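Long-range contacts in putative P450-like enzyme (Streptomyces himastatinicus ATCC 53653, PDB 5Z9J), which binds heme b and probably acts as a cytochrome P450-type monooxygenase in bacterial secondary metabolism: residues L61-L66 against E170-Q175; H111-G116 against A127-P132; R289-E294 against K304-L309; P375-T380 against T392-T397. All coordinates share one frame; numbering follows the deposited sequence.

Contact 1: L61-L66 against E170-Q175; sequences LDPIKL and ETVLEQ
The Asp62 carboxylate and the Gln175 amide stand almost perpendicular, their planes 84° apart, and their oxygens merely approach one another. Next to Asp62, the Pro63 side chain crosses that of Gln175 at about a right angle, bringing Pro63 CD within 3.8 Å of Gln175 OE1 and Pro63 CG within 4.1 Å of Gln175 NE2. The amide is steadied from its own segment by a weak bond from NE2 to the Glu170 carbonyl. Beside it the contact turns apolar. Ile64, with CG1 lying next to its backbone N (chi1 -61°), extends its CD1 tip onto the start of the helix, where it presses tightly on Val172 CG1 at 3.5 Å. The other methyl of Val172, CG2, faces Pro63 CG at 4.2 Å. Farther along, Ile64 also rests on Glu176 and Leu179. The helix start is fixed by reciprocal bonds: Glu174 N reaches Thr171 OG1 at 2.9 Å, and Thr171 N reaches Glu174 OE1 at 2.8 Å, on the anti side of the carboxylate. This is a capping box at the head of helix 172-202, which probably corresponds to helix G of cytochromes P450, docked at the surface against the B-C loop.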
loop_
_atom_site.group_PDB
_atom_site.type_symbol
_atom_site.label_atom_id
_atom_site.label_comp_id
_atom_site.label_asym_id
_atom_site.label_seq_id
_atom_site.Cartn_x
_atom_site.Cartn_y
_atom_site.Cartn_z
ATOM N N LEU A 61 10.874 -7.446 -17.916
ATOM C CA LEU A 61 10.292 -8.515 -18.741
ATOM C C LEU A 61 9.323 -7.998 -19.795
ATOM O O LEU A 61 8.846 -8.758 -20.629
ATOM C CB LEU A 61 9.538 -9.517 -17.867
ATOM C CG LEU A 61 10.224 -10.127 -16.649
ATOM C CD1 LEU A 61 9.326 -11.212 -16.033
ATOM C CD2 LEU A 61 11.575 -10.692 -17.016
ATOM N N ASP A 62 9.047 -6.698 -19.777
ATOM C CA ASP A 62 8.069 -6.140 -20.699
ATOM C C ASP A 62 8.714 -5.979 -22.057
ATOM O O ASP A 62 9.871 -5.561 -22.143
ATOM C CB ASP A 62 7.550 -4.787 -20.197
ATOM C CG ASP A 62 6.676 -4.902 -18.955
ATOM O OD1 ASP A 62 6.173 -6.007 -18.678
ATOM O OD2 ASP A 62 6.487 -3.864 -18.254
ATOM N N PRO A 63 7.971 -6.281 -23.132
ATOM C CA PRO A 63 8.524 -6.103 -24.470
ATOM C C PRO A 63 8.718 -4.610 -24.747
ATOM O O PRO A 63 9.562 -4.274 -25.585
ATOM C CB PRO A 63 7.457 -6.712 -25.391
ATOM C CG PRO A 63 6.218 -6.646 -24.629
ATOM C CD PRO A 63 6.587 -6.768 -23.170
ATOM N N ILE A 64 7.935 -3.749 -24.086
ATOM C CA ILE A 64 8.090 -2.284 -24.230
ATOM C C ILE A 64 8.289 -1.696 -22.839
ATOM O O ILE A 64 7.562 -2.016 -21.918
ATOM C CB ILE A 64 6.879 -1.619 -24.910
ATOM C CG1 ILE A 64 6.680 -2.170 -26.318
ATOM C CG2 ILE A 64 7.037 -0.110 -24.951
ATOM C CD1 ILE A 64 5.413 -1.665 -26.990
ATOM N N LYS A 65 9.280 -0.836 -22.699
ATOM C CA LYS A 65 9.738 -0.389 -21.393
ATOM C C LYS A 65 9.874 1.118 -21.338
ATOM O O LYS A 65 10.041 1.754 -22.376
ATOM C CB LYS A 65 11.109 -0.995 -21.077
ATOM C CG LYS A 65 11.224 -2.479 -21.331
ATOM C CD LYS A 65 12.547 -2.987 -20.813
ATOM C CE LYS A 65 12.723 -4.428 -21.185
ATOM N NZ LYS A 65 14.060 -4.922 -20.760
ATOM N N LEU A 66 9.880 1.680 -20.136
ATOM C CA LEU A 66 10.295 3.067 -20.020
ATOM C C LEU A 66 11.798 3.156 -19.904
ATOM O O LEU A 66 12.461 2.205 -19.457
ATOM C CB LEU A 66 9.673 3.764 -18.818
ATOM C CG LEU A 66 8.170 3.976 -18.834
ATOM C CD1 LEU A 66 7.566 4.096 -17.435
ATOM C CD2 LEU A 66 7.913 5.223 -19.645
ATOM N N GLU A 170 -2.971 -8.139 -22.110
ATOM C CA GLU A 170 -2.731 -6.915 -22.864
ATOM C C GLU A 170 -1.818 -7.173 -24.057
ATOM O O GLU A 170 -0.752 -7.775 -23.922
ATOM C CB GLU A 170 -2.131 -5.837 -21.957
ATOM N N THR A 171 -2.221 -6.657 -25.212
ATOM C CA THR A 171 -1.408 -6.729 -26.420
ATOM C C THR A 171 -0.206 -5.827 -26.263
ATOM O O THR A 171 -0.164 -5.009 -25.354
ATOM C CB THR A 171 -2.192 -6.299 -27.678
ATOM O OG1 THR A 171 -2.412 -4.882 -27.649
ATOM C CG2 THR A 171 -3.527 -7.017 -27.745
ATOM N N VAL A 172 0.795 -6.010 -27.114
ATOM C CA VAL A 172 1.962 -5.153 -27.073
ATOM C C VAL A 172 1.574 -3.694 -27.379
ATOM O O VAL A 172 2.155 -2.763 -26.828
ATOM C CB VAL A 172 3.025 -5.636 -28.103
ATOM C CG1 VAL A 172 4.200 -4.680 -28.173
ATOM C CG2 VAL A 172 3.497 -7.053 -27.765
ATOM N N LEU A 173 0.535 -3.498 -28.180
ATOM C CA LEU A 173 0.094 -2.151 -28.508
ATOM C C LEU A 173 -0.673 -1.485 -27.358
ATOM O O LEU A 173 -0.543 -0.280 -27.129
ATOM C CB LEU A 173 -0.776 -2.167 -29.761
ATOM C CG LEU A 173 -0.950 -0.782 -30.381
ATOM C CD1 LEU A 173 0.371 -0.008 -30.326
ATOM C CD2 LEU A 173 -1.400 -0.938 -31.813
ATOM N N GLU A 174 -1.504 -2.259 -26.663
ATOM C CA GLU A 174 -2.214 -1.739 -25.502
ATOM C C GLU A 174 -1.216 -1.361 -24.416
ATOM O O GLU A 174 -1.402 -0.378 -23.679
ATOM C CB GLU A 174 -3.214 -2.760 -24.971
ATOM C CG GLU A 174 -4.435 -2.954 -25.861
ATOM C CD GLU A 174 -5.211 -4.209 -25.512
ATOM O OE1 GLU A 174 -4.591 -5.190 -25.050
ATOM O OE2 GLU A 174 -6.445 -4.207 -25.685
ATOM N N GLN A 175 -0.173 -2.174 -24.297
ATOM C CA GLN A 175 0.907 -1.903 -23.359
ATOM C C GLN A 175 1.620 -0.619 -23.744
ATOM O O GLN A 175 2.029 0.144 -22.879
ATOM C CB GLN A 175 1.912 -3.053 -23.315
ATOM C CG GLN A 175 1.417 -4.293 -22.621
ATOM C CD GLN A 175 2.506 -5.341 -22.535
ATOM O OE1 GLN A 175 3.473 -5.187 -21.782
ATOM N NE2 GLN A 175 2.379 -6.396 -23.334
#

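Contact 2: H111-G116 against A127-P132; sequences HELLDG and AEFAAP
Leu113 and Leu114, neighbours on helix 96-116, close on Phe129 from two directions, joining what are probably helix D and the lead-in to helix E of the P450 fold. Leu113 brings its CB to the rim of the phenyl ring, near the ring plane, 3.8 Å from Phe129 CD1. Its two methyls part beyond the ring: CD1 lies 3.9 Å from the backbone atom Phe129 O, and CD2 meets Pro132 CB at 4.0 Å. Leu114 comes to the ring obliquely, with CD2 3.6 Å from Phe129 CD1 and CG 3.8 Å from Phe129 CE1. Trimming Leu114 to an alanine would probably open a gap beside that side of the ring and leave Phe129 freer to shift. The ring extends toward both leucines because Phe129 CG lies opposite its backbone N (chi1 -177°), within a wider pi-type turn at 127-130. In the next shell, helix 350-367 supplies Ile363 against Leu114 and Leu364 against Phe129, while Ala130 and Ala131 pack on helix 240-255, consistent with the D-E-I-L helical core of P450s. One arginine of helix 350-367 holds helix 96-116 at two points: Arg367 NH1 bonds His111 ND1, and its NH2 makes a salt bridge with Asp115 OD1.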
loop_
_atom_site.group_PDB
_atom_site.type_symbol
_atom_site.label_atom_id
_atom_site.label_comp_id
_atom_site.label_asym_id
_atom_site.label_seq_id
_atom_site.Cartn_x
_atom_site.Cartn_y
_atom_site.Cartn_z
ATOM N N HIS A 111 -9.278 15.014 14.036
ATOM C CA HIS A 111 -10.383 15.737 14.653
ATOM C C HIS A 111 -11.001 16.714 13.687
ATOM O O HIS A 111 -12.211 16.905 13.678
ATOM C CB HIS A 111 -9.916 16.479 15.898
ATOM C CG HIS A 111 -9.731 15.587 17.079
ATOM N ND1 HIS A 111 -10.779 14.911 17.663
ATOM C CD2 HIS A 111 -8.618 15.225 17.759
ATOM C CE1 HIS A 111 -10.323 14.184 18.670
ATOM N NE2 HIS A 111 -9.014 14.354 18.747
ATOM N N GLU A 112 -10.155 17.310 12.866
ATOM C CA GLU A 112 -10.561 18.255 11.830
ATOM C C GLU A 112 -11.415 17.585 10.761
ATOM O O GLU A 112 -12.427 18.120 10.325
ATOM C CB GLU A 112 -9.323 18.858 11.210
ATOM C CG GLU A 112 -9.461 20.231 10.697
ATOM C CD GLU A 112 -8.139 20.726 10.126
ATOM O OE1 GLU A 112 -7.136 20.742 10.883
ATOM O OE2 GLU A 112 -8.102 21.090 8.931
ATOM N N LEU A 113 -11.017 16.388 10.357
ATOM C CA LEU A 113 -11.819 15.615 9.440
ATOM C C LEU A 113 -13.192 15.281 10.033
ATOM O O LEU A 113 -14.221 15.416 9.355
ATOM C CB LEU A 113 -11.077 14.345 9.039
ATOM C CG LEU A 113 -9.918 14.582 8.060
ATOM C CD1 LEU A 113 -9.136 13.303 7.846
ATOM C CD2 LEU A 113 -10.444 15.109 6.735
ATOM N N LEU A 114 -13.224 14.821 11.283
ATOM C CA LEU A 114 -14.497 14.396 11.832
ATOM C C LEU A 114 -15.390 15.598 12.126
ATOM O O LEU A 114 -16.612 15.536 11.974
ATOM C CB LEU A 114 -14.281 13.569 13.098
ATOM C CG LEU A 114 -13.601 12.269 12.658
ATOM C CD1 LEU A 114 -13.187 11.364 13.841
ATOM C CD2 LEU A 114 -14.413 11.512 11.577
ATOM N N ASP A 115 -14.771 16.724 12.450
ATOM C CA ASP A 115 -15.530 17.961 12.601
ATOM C C ASP A 115 -16.220 18.266 11.282
ATOM O O ASP A 115 -17.300 18.849 11.264
ATOM C CB ASP A 115 -14.625 19.117 13.022
ATOM C CG ASP A 115 -14.233 19.038 14.493
ATOM O OD1 ASP A 115 -14.750 18.159 15.206
ATOM O OD2 ASP A 115 -13.450 19.889 14.964
ATOM N N GLY A 116 -15.602 17.846 10.183
ATOM C CA GLY A 116 -16.196 17.978 8.871
ATOM C C GLY A 116 -17.467 17.191 8.628
ATOM O O GLY A 116 -18.281 17.619 7.828
ATOM N N ALA A 127 -14.391 7.907 1.859
ATOM C CA ALA A 127 -14.286 9.206 1.180
ATOM C C ALA A 127 -14.174 10.375 2.172
ATOM O O ALA A 127 -13.529 11.383 1.886
ATOM C CB ALA A 127 -15.464 9.414 0.262
ATOM N N GLU A 128 -14.840 10.283 3.316
ATOM C CA GLU A 128 -14.843 11.402 4.253
ATOM C C GLU A 128 -13.644 11.355 5.202
ATOM O O GLU A 128 -13.262 12.352 5.783
ATOM C CB GLU A 128 -16.121 11.421 5.101
ATOM C CG GLU A 128 -17.399 11.452 4.340
ATOM C CD GLU A 128 -17.673 12.779 3.650
ATOM O OE1 GLU A 128 -17.305 13.858 4.170
ATOM O OE2 GLU A 128 -18.269 12.706 2.563
ATOM N N PHE A 129 -13.102 10.169 5.443
ATOM C CA PHE A 129 -12.164 10.076 6.543
ATOM C C PHE A 129 -10.961 9.257 6.211
ATOM O O PHE A 129 -9.839 9.761 6.320
ATOM C CB PHE A 129 -12.867 9.503 7.769
ATOM C CG PHE A 129 -12.002 9.439 8.991
ATOM C CD1 PHE A 129 -11.588 10.606 9.620
ATOM C CD2 PHE A 129 -11.616 8.225 9.525
ATOM C CE1 PHE A 129 -10.797 10.574 10.757
ATOM C CE2 PHE A 129 -10.825 8.182 10.667
ATOM C CZ PHE A 129 -10.409 9.375 11.282
ATOM N N ALA A 130 -11.181 7.985 5.847
ATOM C CA ALA A 130 -10.079 7.090 5.774
ATOM C C ALA A 130 -9.118 7.421 4.652
ATOM O O ALA A 130 -7.911 7.192 4.842
ATOM C CB ALA A 130 -10.581 5.603 5.640
ATOM N N ALA A 131 -9.598 7.927 3.507
ATOM C CA ALA A 131 -8.694 8.290 2.410
ATOM C C ALA A 131 -8.067 9.639 2.606
ATOM O O ALA A 131 -6.852 9.762 2.399
ATOM C CB ALA A 131 -9.392 8.289 1.050
ATOM N N PRO A 132 -8.858 10.662 2.979
ATOM C CA PRO A 132 -8.162 11.933 3.127
ATOM C C PRO A 132 -7.030 11.987 4.151
ATOM O O PRO A 132 -6.072 12.769 3.887
ATOM C CB PRO A 132 -9.280 12.878 3.575
ATOM C CG PRO A 132 -10.501 12.280 3.127
ATOM C CD PRO A 132 -10.320 10.842 3.039
#

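Contact 3: R289-E294 against K304-L309; sequences RATNSE and KDQLLL. With HEM (protoporphyrin IX containing Fe), chain E.
Lys304 lays its aliphatic chain over the turn of the facing segment, CG 3.3 Å from Asn292 O. Asp305 follows in a left-handed backbone conformation; its N bonds Thr291 O at 2.7 Å from well above the carbonyl plane, while its carboxylate pairs with Arg60 and a water ties OD1 to Asn292 O. Gln306 is held at both backbone polar atoms: its N reaches Thr291 OG1 at 2.9 Å, and its O accepts Thr291 N at 2.9 Å in the carbonyl plane. The threonine hydroxyl, set between its own N and carbonyl carbon (chi1 59°), also bonds Pro303 O. Leu307 shares a sheet face with Ala290. Leu308 then forms the hydrogen-bonded pair with Arg289, its N 2.7 Å from Arg289 O. From the partner strand, 287-291, Arg289 grips one heme propionate with two bonds, NH1 to O1A at 2.9 Å and NH2 to O2A at 2.7 Å, the carboxylate carbon lying in the guanidinium plane. His83, Arg87 and His345 also hydrogen-bond the heme; an arginine on the main beta sheet that binds a propionate is a recurrent P450 feature.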
loop_
_atom_site.group_PDB
_atom_site.type_symbol
_atom_site.label_atom_id
_atom_site.label_comp_id
_atom_site.label_asym_id
_atom_site.label_seq_id
_atom_site.Cartn_x
_atom_site.Cartn_y
_atom_site.Cartn_z
ATOM N N ARG A 289 7.095 -10.080 -8.921
ATOM C CA ARG A 289 8.508 -10.394 -8.913
ATOM C C ARG A 289 8.846 -10.978 -10.264
ATOM O O ARG A 289 7.976 -11.548 -10.927
ATOM C CB ARG A 289 8.822 -11.366 -7.774
ATOM C CG ARG A 289 8.708 -10.779 -6.366
ATOM C CD ARG A 289 9.716 -9.677 -6.146
ATOM N NE ARG A 289 9.873 -9.188 -4.774
ATOM C CZ ARG A 289 9.142 -8.218 -4.222
ATOM N NH1 ARG A 289 8.145 -7.676 -4.886
ATOM N NH2 ARG A 289 9.395 -7.814 -2.992
ATOM N N ALA A 290 10.094 -10.841 -10.690
ATOM C CA ALA A 290 10.547 -11.394 -11.959
ATOM C C ALA A 290 11.696 -12.303 -11.672
ATOM O O ALA A 290 12.589 -11.913 -10.919
ATOM C CB ALA A 290 10.973 -10.278 -12.939
ATOM N N THR A 291 11.670 -13.519 -12.225
ATOM C CA THR A 291 12.745 -14.498 -12.006
ATOM C C THR A 291 13.968 -14.193 -12.875
ATOM O O THR A 291 13.849 -14.055 -14.091
ATOM C CB THR A 291 12.281 -15.992 -12.245
ATOM O OG1 THR A 291 11.793 -16.186 -13.578
ATOM C CG2 THR A 291 11.178 -16.375 -11.287
ATOM N N ASN A 292 15.134 -14.096 -12.228
ATOM C CA ASN A 292 16.405 -13.855 -12.900
ATOM C C ASN A 292 17.044 -15.134 -13.433
ATOM O O ASN A 292 17.868 -15.089 -14.352
ATOM C CB ASN A 292 17.386 -13.160 -11.933
ATOM C CG ASN A 292 17.052 -11.670 -11.713
ATOM O OD1 ASN A 292 16.262 -11.094 -12.450
ATOM N ND2 ASN A 292 17.692 -11.051 -10.746
ATOM N N SER A 293 16.640 -16.274 -12.868
ATOM C CA SER A 293 17.177 -17.587 -13.254
ATOM C C SER A 293 16.119 -18.639 -12.970
ATOM O O SER A 293 15.100 -18.334 -12.339
ATOM C CB SER A 293 18.447 -17.928 -12.494
ATOM O OG SER A 293 18.182 -17.933 -11.101
ATOM N N GLU A 294 16.322 -19.851 -13.479
ATOM C CA GLU A 294 15.382 -20.941 -13.266
ATOM C C GLU A 294 15.353 -21.333 -11.793
ATOM O O GLU A 294 16.398 -21.443 -11.156
ATOM C CB GLU A 294 15.745 -22.145 -14.139
ATOM C CG GLU A 294 14.784 -23.318 -14.059
ATOM C CD GLU A 294 15.123 -24.443 -15.050
ATOM O OE1 GLU A 294 16.120 -25.172 -14.845
ATOM O OE2 GLU A 294 14.385 -24.589 -16.048
ATOM N N LYS A 304 13.593 -19.030 -16.009
ATOM C CA LYS A 304 14.191 -17.715 -16.102
ATOM C C LYS A 304 13.193 -16.711 -16.683
ATOM O O LYS A 304 12.278 -17.091 -17.394
ATOM C CB LYS A 304 15.446 -17.797 -16.999
ATOM C CG LYS A 304 16.404 -16.606 -16.923
ATOM C CD LYS A 304 17.550 -16.703 -17.959
ATOM C CE LYS A 304 17.055 -16.833 -19.402
ATOM N NZ LYS A 304 18.154 -16.799 -20.418
ATOM N N ASP A 305 13.336 -15.446 -16.315
ATOM C CA ASP A 305 12.587 -14.346 -16.931
ATOM C C ASP A 305 11.066 -14.488 -16.929
ATOM O O ASP A 305 10.417 -14.171 -17.922
ATOM C CB ASP A 305 13.052 -14.162 -18.376
ATOM C CG ASP A 305 14.541 -13.931 -18.480
ATOM O OD1 ASP A 305 15.114 -13.374 -17.529
ATOM O OD2 ASP A 305 15.142 -14.277 -19.526
ATOM N N GLN A 306 10.500 -14.952 -15.816
ATOM C CA GLN A 306 9.054 -15.085 -15.697
ATOM C C GLN A 306 8.508 -14.100 -14.684
ATOM O O GLN A 306 9.213 -13.701 -13.750
ATOM C CB GLN A 306 8.660 -16.511 -15.286
ATOM C CG GLN A 306 8.945 -17.629 -16.308
ATOM C CD GLN A 306 8.241 -17.428 -17.625
ATOM O OE1 GLN A 306 7.008 -17.421 -17.678
ATOM N NE2 GLN A 306 9.019 -17.334 -18.712
ATOM N N LEU A 307 7.274 -13.657 -14.907
ATOM C CA LEU A 307 6.586 -12.810 -13.956
ATOM C C LEU A 307 5.919 -13.698 -12.896
ATOM O O LEU A 307 5.125 -14.575 -13.235
ATOM C CB LEU A 307 5.537 -11.951 -14.661
ATOM C CG LEU A 307 4.688 -11.001 -13.820
ATOM C CD1 LEU A 307 5.570 -9.954 -13.114
ATOM C CD2 LEU A 307 3.657 -10.282 -14.694
ATOM N N LEU A 308 6.251 -13.454 -11.635
ATOM C CA LEU A 308 5.690 -14.186 -10.512
ATOM C C LEU A 308 4.953 -13.257 -9.556
ATOM O O LEU A 308 5.523 -12.264 -9.035
ATOM C CB LEU A 308 6.789 -14.979 -9.793
ATOM C CG LEU A 308 6.393 -15.837 -8.585
ATOM C CD1 LEU A 308 5.616 -16.997 -9.080
ATOM C CD2 LEU A 308 7.647 -16.360 -7.874
ATOM N N LEU A 309 3.671 -13.576 -9.371
ATOM C CA LEU A 309 2.803 -12.897 -8.431
ATOM C C LEU A 309 2.816 -13.626 -7.113
ATOM O O LEU A 309 2.353 -14.759 -7.010
ATOM C CB LEU A 309 1.380 -12.821 -8.957
ATOM C CG LEU A 309 1.324 -12.026 -10.266
ATOM C CD1 LEU A 309 -0.110 -11.777 -10.721
ATOM C CD2 LEU A 309 2.138 -10.738 -10.190
HETATM C CHA HEM E . 6.731 -1.193 0.765
HETATM C CHB HEM E . 2.334 -2.384 2.270
HETATM C CHC HEM E . 1.839 2.090 4.037
HETATM C CHD HEM E . 5.761 3.526 1.713
HETATM C C1A HEM E . 5.623 -1.971 1.018
HETATM C C2A HEM E . 5.420 -3.388 0.710
HETATM C C3A HEM E . 4.204 -3.725 1.146
HETATM C C4A HEM E . 3.590 -2.522 1.729
HETATM C CMA HEM E . 3.553 -5.110 1.029
HETATM C CAA HEM E . 6.425 -4.337 0.023
HETATM C CBA HEM E . 6.444 -4.125 -1.496
HETATM C CGA HEM E . 7.203 -5.243 -2.222
HETATM O O1A HEM E . 7.183 -5.312 -3.477
HETATM O O2A HEM E . 7.874 -6.077 -1.588
HETATM C C1B HEM E . 1.851 -1.294 2.937
HETATM C C2B HEM E . 0.652 -1.289 3.733
HETATM C C3B HEM E . 0.516 -0.051 4.224
HETATM C C4B HEM E . 1.618 0.756 3.724
HETATM C CMB HEM E . -0.223 -2.540 3.919
HETATM C CAB HEM E . -0.572 0.536 5.130
HETATM C CBB HEM E . -1.575 -0.179 5.640
HETATM C C1C HEM E . 2.873 2.894 3.595
HETATM C C2C HEM E . 3.085 4.327 3.921
HETATM C C3C HEM E . 4.178 4.699 3.270
HETATM C C4C HEM E . 4.648 3.559 2.524
HETATM C CMC HEM E . 2.186 5.133 4.876
HETATM C CAC HEM E . 4.922 6.051 3.166
HETATM C CBC HEM E . 4.579 7.146 3.829
HETATM C C1D HEM E . 6.346 2.405 1.221
HETATM C C2D HEM E . 7.528 2.408 0.412
HETATM C C3D HEM E . 7.832 0.945 0.144
HETATM C C4D HEM E . 6.805 0.188 0.800
HETATM C CMD HEM E . 8.334 3.631 -0.092
HETATM C CAD HEM E . 8.972 0.413 -0.731
HETATM C CBD HEM E . 10.198 0.112 0.104
HETATM C CGD HEM E . 11.206 -0.602 -0.778
HETATM O O1D HEM E . 10.856 -1.065 -1.890
HETATM O O2D HEM E . 12.381 -0.736 -0.349
HETATM N NA HEM E . 4.491 -1.513 1.632
HETATM N NB HEM E . 2.410 -0.021 2.936
HETATM N NC HEM E . 3.838 2.516 2.738
HETATM N ND HEM E . 5.952 1.076 1.466
HETATM FE FE HEM E . 4.278 0.515 2.297
HETATM O O HOH W 1 17.933 -13.312 -16.367
#

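Contact 4: P375-T380 against T392-T397; sequences PANPPT and TLPVVT
Hydrogen bonds gather at one end, where Thr380 and Thr392 form an antiparallel hydrogen-bonded pair. Thr380 N reaches Thr392 O at 3.2 Å, and Thr392 N returns to Thr380 O at 3.3 Å, coming from above the carbonyl plane. The two hydroxyls also meet on the same sheet face, Thr380 OG1 to Thr392 OG1 at 2.5 Å, short for a hydrogen bond, so its exact length is doubtful. Water carries the link onward: one molecule bridges Asn377 O and Pro394 O, donating to both at 2.8 Å, and a second connects Pro378 O with Thr392 OG1. Van der Waals contacts make up the rest. The Asn377 and Pro394 side chains cross at about a right angle, Asn377 ND2 3.4 Å from Pro394 CG, while Pro379 CB rests on Leu393 CD1 at 3.8 Å. A glycine in place of Pro394 would probably strip away the ring that bears on Asn377 and leave that amide free to turn. Strand 392-396 runs between strands 122-124 and 372-373 in a small antiparallel sheet, consistent with the beta3 sheet of P450s, and Leu393 packs from it onto Leu125 and Val126 of helix 125-130.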
loop_
_atom_site.group_PDB
_atom_site.type_symbol
_atom_site.label_atom_id
_atom_site.label_comp_id
_atom_site.label_asym_id
_atom_site.label_seq_id
_atom_site.Cartn_x
_atom_site.Cartn_y
_atom_site.Cartn_z
ATOM N N PRO A 375 -26.518 -0.934 7.064
ATOM C CA PRO A 375 -27.031 -2.217 6.561
ATOM C C PRO A 375 -27.803 -2.097 5.243
ATOM O O PRO A 375 -27.847 -3.048 4.452
ATOM C CB PRO A 375 -27.968 -2.702 7.684
ATOM C CG PRO A 375 -28.230 -1.507 8.568
ATOM C CD PRO A 375 -27.353 -0.357 8.130
ATOM N N ALA A 376 -28.361 -0.922 4.983
ATOM C CA ALA A 376 -29.088 -0.719 3.742
ATOM C C ALA A 376 -28.133 -0.512 2.569
ATOM O O ALA A 376 -28.530 -0.635 1.417
ATOM C CB ALA A 376 -30.027 0.479 3.874
ATOM N N ASN A 377 -26.864 -0.283 2.874
ATOM C CA ASN A 377 -25.911 0.119 1.866
ATOM C C ASN A 377 -24.544 -0.466 2.133
ATOM O O ASN A 377 -23.695 0.193 2.720
ATOM C CB ASN A 377 -25.900 1.661 1.873
ATOM C CG ASN A 377 -25.089 2.288 0.761
ATOM O OD1 ASN A 377 -24.645 1.633 -0.176
ATOM N ND2 ASN A 377 -24.933 3.611 0.846
ATOM N N PRO A 378 -24.288 -1.687 1.627
ATOM C CA PRO A 378 -23.031 -2.410 1.879
ATOM C C PRO A 378 -21.823 -1.708 1.278
ATOM O O PRO A 378 -21.991 -0.943 0.345
ATOM C CB PRO A 378 -23.250 -3.752 1.163
ATOM C CG PRO A 378 -24.742 -3.919 1.107
ATOM C CD PRO A 378 -25.280 -2.532 0.935
ATOM N N PRO A 379 -20.615 -2.026 1.772
ATOM C CA PRO A 379 -19.389 -1.475 1.202
ATOM C C PRO A 379 -19.084 -2.048 -0.181
ATOM O O PRO A 379 -19.632 -3.101 -0.565
ATOM C CB PRO A 379 -18.301 -1.922 2.173
ATOM C CG PRO A 379 -18.888 -3.245 2.834
ATOM C CD PRO A 379 -20.380 -3.055 2.807
ATOM N N THR A 380 -18.283 -1.319 -0.962
ATOM C CA THR A 380 -17.678 -1.897 -2.162
ATOM C C THR A 380 -16.185 -2.038 -1.940
ATOM O O THR A 380 -15.595 -1.326 -1.114
ATOM C CB THR A 380 -17.901 -1.115 -3.429
ATOM O OG1 THR A 380 -17.268 0.158 -3.295
ATOM C CG2 THR A 380 -19.349 -0.942 -3.687
ATOM N N THR A 392 -15.434 1.903 -0.695
ATOM C CA THR A 392 -16.540 2.684 -0.142
ATOM C C THR A 392 -16.986 2.044 1.126
ATOM O O THR A 392 -17.160 0.808 1.170
ATOM C CB THR A 392 -17.771 2.710 -1.081
ATOM O OG1 THR A 392 -18.242 1.355 -1.280
ATOM C CG2 THR A 392 -17.433 3.288 -2.393
ATOM N N LEU A 393 -17.187 2.834 2.176
ATOM C CA LEU A 393 -17.765 2.245 3.378
ATOM C C LEU A 393 -18.802 3.164 3.978
ATOM O O LEU A 393 -18.487 3.949 4.897
ATOM C CB LEU A 393 -16.671 1.900 4.397
ATOM C CG LEU A 393 -17.117 1.219 5.693
ATOM C CD1 LEU A 393 -17.964 -0.035 5.460
ATOM C CD2 LEU A 393 -15.872 0.914 6.529
ATOM N N PRO A 394 -20.050 3.071 3.490
ATOM C CA PRO A 394 -21.148 3.825 4.098
ATOM C C PRO A 394 -21.346 3.458 5.547
ATOM O O PRO A 394 -21.436 2.245 5.899
ATOM C CB PRO A 394 -22.379 3.413 3.288
ATOM C CG PRO A 394 -21.853 2.946 2.021
ATOM C CD PRO A 394 -20.505 2.310 2.324
ATOM N N VAL A 395 -21.343 4.482 6.389
ATOM C CA VAL A 395 -21.569 4.261 7.799
ATOM C C VAL A 395 -22.739 5.086 8.317
ATOM O O VAL A 395 -23.126 6.110 7.710
ATOM C CB VAL A 395 -20.314 4.552 8.615
ATOM C CG1 VAL A 395 -19.259 3.475 8.356
ATOM C CG2 VAL A 395 -19.805 5.957 8.314
ATOM N N VAL A 396 -23.350 4.585 9.384
ATOM C CA VAL A 396 -24.409 5.314 10.050
ATOM C C VAL A 396 -24.058 5.512 11.525
ATOM O O VAL A 396 -23.480 4.633 12.157
ATOM C CB VAL A 396 -25.770 4.577 9.929
ATOM C CG1 VAL A 396 -25.652 3.156 10.444
ATOM C CG2 VAL A 396 -26.841 5.320 10.686
ATOM N N THR A 397 -24.399 6.682 12.052
ATOM C CA THR A 397 -24.260 6.992 13.465
ATOM C C THR A 397 -25.654 7.045 14.063
ATOM O O THR A 397 -25.853 6.717 15.231
ATOM C CB THR A 397 -23.542 8.337 13.717
ATOM O OG1 THR A 397 -24.337 9.400 13.187
ATOM C CG2 THR A 397 -22.177 8.353 13.056
HETATM O O HOH W 2 -21.559 -0.212 4.483
HETATM O O HOH W 3 -20.952 0.951 -1.005
#

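Overall arrangement
Two pairs of contacts occupy opposite sides of the chain's centre. Contacts 1 and 3 lie 17 Å apart between centres and touch: Leu61 of contact 1 packs its CD1 on Ala290 CB, tying the loop before helix 68-71 to the five-stranded sheet that carries the heme-binding Arg289. Contacts 2 and 4, 16 Å apart between centres, stay about 6 Å apart at their nearest atoms, yet both engage helix 125-130. Centres of contacts in different pairs lie 39 to 42 Å apart. Along the chain, contact 2 falls within the span bridged by contact 1, and contacts 3 and 4 follow in turn. One contact between distant parts of the chain and three between nearer parts thus lie on opposite flanks of a largely helical heme protein.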